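Local coordinates for protein computational Design of Enzyme (Synthetic construct, PDB 3TP4) that is a computationally designed enzyme, probably intended to carry an activated catalytic serine in a triad on a TIM-barrel scaffold related to glycosyl hydrolase family 26, at residues S70-I74 and E75-R79; A92-A95 and D96-K100. All blocks are in the same frame, centred on the assembly; numbering follows the deposited sequence.

Two short-range contacts in one barrel domain, both partly buried, illustrate how chemistry follows place. Interaction 1 (70-79) is a turn leaving strand 66-70, with T71, I73 and I74 inside, held mainly by backbone bonds and polar side chains close to the probable triad serine. Interaction 2 (92-100) is a stretch of regular helix 87-104, with F94, A95, Y97 and I98 inside and charged D96, R99 and K100 on more open faces. Both lie in series along the chain, their centres about 12 Å apart. F94 joins them: its ring packs against I73 and I74 and meets the backbone of S70 and T71, so the helix backs the turn that follows the serine.

Interaction 1: S70-I74 and E75-R79; sequences STSII and EGNQR
S72 and E75 meet through both backbone and side chain. The S72 carbonyl is the hub: N77 N donates to S72 O over 3.1 Å, and E75 N adds a weaker, more bent bond to the same oxygen. The N77 donor is tilted 28° from the carbonyl plane. The serine hydroxyl, with OG turned anti to the backbone N (chi1 -155°), gives a weak bond of 3.4 Å from S72 OG to E75 OE1. E75 CG stands beside its own backbone N and the chain runs on extended alongside S72, bringing E75 CD to 3.7 Å from S72 CA. The other carboxylate oxygen, OE2, is engaged by Y147 and N116, and Y147 also binds T71. An alanine in place of E75 would probably leave the amide of N116 and the S72 hydroxyl each without its carboxylate acceptor, and Y147 with one partner fewer.

Further round the turn, G76 N makes a weak 3.1 Å bond to I73 O. I73 CA, in turn, directs a C-H contact at Q78 O (3.5 Å), while CG1 of I73 packs 4.1 Å from CB of Q78. The carboxamide end of Q78 lies against S70 and S72, but S70 OG has its stronger partner in H37.

The bond from N77 to S72 and the weak one from G76 to I73, with G76 at positive phi (77°), form a Schellman motif closing the short turn of helical conformation, without regular helix bonds, that follows strand 66-70. It stands directly after S70, which with H37 and E320 has the geometry of a Ser-His-Glu triad, consistent with the designed site.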
# COMPACT_ATOMS: atom_id res chain seq x y z
N SER A 70 -7.59 7.88 3.10
CA SER A 70 -7.77 6.60 3.79
C SER A 70 -9.09 5.96 3.38
O SER A 70 -10.06 6.67 3.14
CB SER A 70 -7.75 6.79 5.31
OG SER A 70 -6.49 7.26 5.75
N THR A 71 -9.15 4.63 3.31
CA THR A 71 -10.41 3.96 3.00
C THR A 71 -11.43 4.21 4.11
O THR A 71 -12.63 4.02 3.93
CB THR A 71 -10.24 2.45 2.81
OG1 THR A 71 -9.64 1.89 3.98
CG2 THR A 71 -9.37 2.17 1.59
N SER A 72 -10.92 4.64 5.26
CA SER A 72 -11.72 5.13 6.37
C SER A 72 -12.85 6.08 5.94
O SER A 72 -13.88 6.18 6.61
CB SER A 72 -10.79 5.86 7.34
OG SER A 72 -11.32 5.86 8.65
N ILE A 73 -12.66 6.78 4.84
CA ILE A 73 -13.66 7.70 4.32
C ILE A 73 -14.96 6.99 3.97
O ILE A 73 -16.05 7.57 4.06
CB ILE A 73 -13.15 8.40 3.06
CG1 ILE A 73 -12.03 9.38 3.41
CG2 ILE A 73 -14.28 9.12 2.34
CD1 ILE A 73 -11.28 9.84 2.21
N ILE A 74 -14.86 5.74 3.54
CA ILE A 74 -16.03 4.96 3.16
C ILE A 74 -16.88 4.65 4.40
O ILE A 74 -18.11 4.57 4.32
CB ILE A 74 -15.63 3.64 2.48
CG1 ILE A 74 -15.01 3.93 1.11
CG2 ILE A 74 -16.83 2.70 2.35
CD1 ILE A 74 -14.18 2.77 0.57
N GLU A 75 -16.21 4.48 5.53
CA GLU A 75 -16.88 4.16 6.78
C GLU A 75 -17.50 5.42 7.39
O GLU A 75 -18.24 5.35 8.36
CB GLU A 75 -15.87 3.57 7.77
CG GLU A 75 -14.98 2.49 7.17
CD GLU A 75 -13.67 2.34 7.92
OE1 GLU A 75 -13.38 3.19 8.79
OE2 GLU A 75 -12.92 1.38 7.64
N GLY A 76 -17.18 6.57 6.80
CA GLY A 76 -17.64 7.84 7.32
C GLY A 76 -16.86 8.26 8.54
O GLY A 76 -17.31 9.11 9.32
N ASN A 77 -15.67 7.68 8.72
CA ASN A 77 -14.83 7.98 9.88
C ASN A 77 -13.74 9.01 9.55
O ASN A 77 -12.82 9.24 10.34
CB ASN A 77 -14.19 6.70 10.43
CG ASN A 77 -15.22 5.67 10.86
OD1 ASN A 77 -16.40 5.98 11.03
ND2 ASN A 77 -14.77 4.43 11.04
N GLN A 78 -13.85 9.62 8.37
CA GLN A 78 -12.87 10.60 7.92
C GLN A 78 -13.52 11.40 6.81
O GLN A 78 -14.15 10.83 5.91
CB GLN A 78 -11.60 9.90 7.44
CG GLN A 78 -10.31 10.62 7.78
CD GLN A 78 -9.10 9.69 7.77
OE1 GLN A 78 -8.11 9.93 7.07
NE2 GLN A 78 -9.18 8.61 8.55
N ARG A 79 -13.40 12.72 6.87
CA ARG A 79 -13.97 13.56 5.83
C ARG A 79 -13.30 13.22 4.50
O ARG A 79 -12.14 12.82 4.47
CB ARG A 79 -13.74 15.04 6.18
CG ARG A 79 -14.32 15.45 7.53
CD ARG A 79 -14.06 16.93 7.82
NE ARG A 79 -12.66 17.20 8.13
CZ ARG A 79 -12.15 17.25 9.36
NH1 ARG A 79 -12.94 17.05 10.41
NH2 ARG A 79 -10.86 17.50 9.54

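Interaction 2: A92-A95 and D96-K100; sequences ALFA and DYIRK
A95 holds R99, and D96 holds A92, each one turn away along helix 87-104; A95 and D96 bury the most surface here. The carbonyl of A95 receives R99 N (2.9 Å), with the donor tilted 27° from the carbonyl plane. The start of the R99 side chain runs alongside that same oxygen, R99 CG standing 3.4 Å from A95 O, before the chain bends at chi3 (41°) and carries the guanidinium to D161 and the backbone of R159.

D96 looks both ways along the helix. Its amide binds A92 O at 2.9 Å, and its CB lies 3.3 Å from L93 O. With chi1 at 179° D96 CG lies anti to the backbone N and beside the carbonyl carbon, which presents the carboxylate to K100 one turn on. K100 NZ meets D96 OD2 on the syn side at 2.7 Å in a salt bridge; it also binds the carbonyl of D50, so the ammonium is held by one carboxylate oxygen and one backbone carbonyl.

On the buried face, F94 and I98 supply the apolar side of the contact. I98 CD1 lies obliquely against the F94 ring, 3.8 Å from both CD1 and CE1 of F94, while the bond from I98 N to F94 O (3.0 Å) holds the backbone beneath them.

That face packs inward within the unit strand 66-70, helix 87-104, strand 107-113: F94 makes an edge-to-face stack with W69, which I98 and Y97 also touch, while from helix 141-157 L154 meets F94 and I98, and A157 meets A95.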
# COMPACT_ATOMS: atom_id res chain seq x y z
N ALA A 92 -19.20 7.96 -3.30
CA ALA A 92 -19.35 8.94 -4.37
C ALA A 92 -18.59 10.23 -4.05
O ALA A 92 -18.01 10.85 -4.94
CB ALA A 92 -20.83 9.24 -4.62
N LEU A 93 -18.60 10.62 -2.78
CA LEU A 93 -17.83 11.76 -2.30
C LEU A 93 -16.32 11.50 -2.46
O LEU A 93 -15.58 12.33 -2.99
CB LEU A 93 -18.16 12.04 -0.84
CG LEU A 93 -19.53 12.67 -0.54
CD1 LEU A 93 -19.80 12.67 0.95
CD2 LEU A 93 -19.61 14.08 -1.10
N PHE A 94 -15.88 10.35 -1.96
CA PHE A 94 -14.49 9.90 -2.08
C PHE A 94 -14.09 10.05 -3.54
O PHE A 94 -13.11 10.72 -3.87
CB PHE A 94 -14.40 8.44 -1.63
CG PHE A 94 -13.01 8.00 -1.23
CD1 PHE A 94 -11.88 8.68 -1.66
CD2 PHE A 94 -12.84 6.88 -0.43
CE1 PHE A 94 -10.60 8.26 -1.29
CE2 PHE A 94 -11.56 6.44 -0.05
CZ PHE A 94 -10.44 7.14 -0.49
N ALA A 95 -14.89 9.46 -4.42
CA ALA A 95 -14.63 9.51 -5.85
C ALA A 95 -14.58 10.93 -6.38
O ALA A 95 -13.79 11.24 -7.27
CB ALA A 95 -15.66 8.69 -6.62
N ASP A 96 -15.45 11.78 -5.85
CA ASP A 96 -15.50 13.18 -6.29
C ASP A 96 -14.20 13.91 -5.94
O ASP A 96 -13.65 14.65 -6.76
CB ASP A 96 -16.69 13.89 -5.64
CG ASP A 96 -16.78 15.36 -6.04
OD1 ASP A 96 -16.85 15.64 -7.26
OD2 ASP A 96 -16.76 16.22 -5.14
N TYR A 97 -13.72 13.70 -4.73
CA TYR A 97 -12.48 14.33 -4.28
C TYR A 97 -11.26 13.81 -5.05
O TYR A 97 -10.30 14.55 -5.27
CB TYR A 97 -12.30 14.13 -2.78
CG TYR A 97 -13.05 15.12 -1.93
CD1 TYR A 97 -14.33 15.56 -2.28
CD2 TYR A 97 -12.50 15.62 -0.75
CE1 TYR A 97 -15.02 16.46 -1.49
CE2 TYR A 97 -13.17 16.52 0.03
CZ TYR A 97 -14.43 16.94 -0.34
OH TYR A 97 -15.10 17.84 0.46
N ILE A 98 -11.31 12.54 -5.44
CA ILE A 98 -10.24 11.94 -6.26
C ILE A 98 -10.26 12.56 -7.64
O ILE A 98 -9.21 12.86 -8.23
CB ILE A 98 -10.39 10.40 -6.37
CG1 ILE A 98 -9.88 9.71 -5.10
CG2 ILE A 98 -9.63 9.86 -7.59
CD1 ILE A 98 -10.21 8.22 -5.02
N ARG A 99 -11.46 12.76 -8.18
CA ARG A 99 -11.62 13.40 -9.49
C ARG A 99 -11.08 14.84 -9.46
O ARG A 99 -10.39 15.28 -10.39
CB ARG A 99 -13.10 13.40 -9.91
CG ARG A 99 -13.57 12.08 -10.52
CD ARG A 99 -15.10 11.93 -10.51
NE ARG A 99 -15.79 13.17 -10.85
CZ ARG A 99 -15.86 13.67 -12.08
NH1 ARG A 99 -15.28 13.04 -13.10
NH2 ARG A 99 -16.51 14.81 -12.30
N LYS A 100 -11.41 15.55 -8.39
CA LYS A 100 -10.96 16.93 -8.22
C LYS A 100 -9.44 17.00 -8.15
O LYS A 100 -8.82 17.94 -8.69
CB LYS A 100 -11.58 17.53 -6.96
CG LYS A 100 -13.03 18.00 -7.16
CD LYS A 100 -13.75 18.28 -5.85
CE LYS A 100 -15.13 18.95 -6.11
NZ LYS A 100 -16.05 18.78 -4.94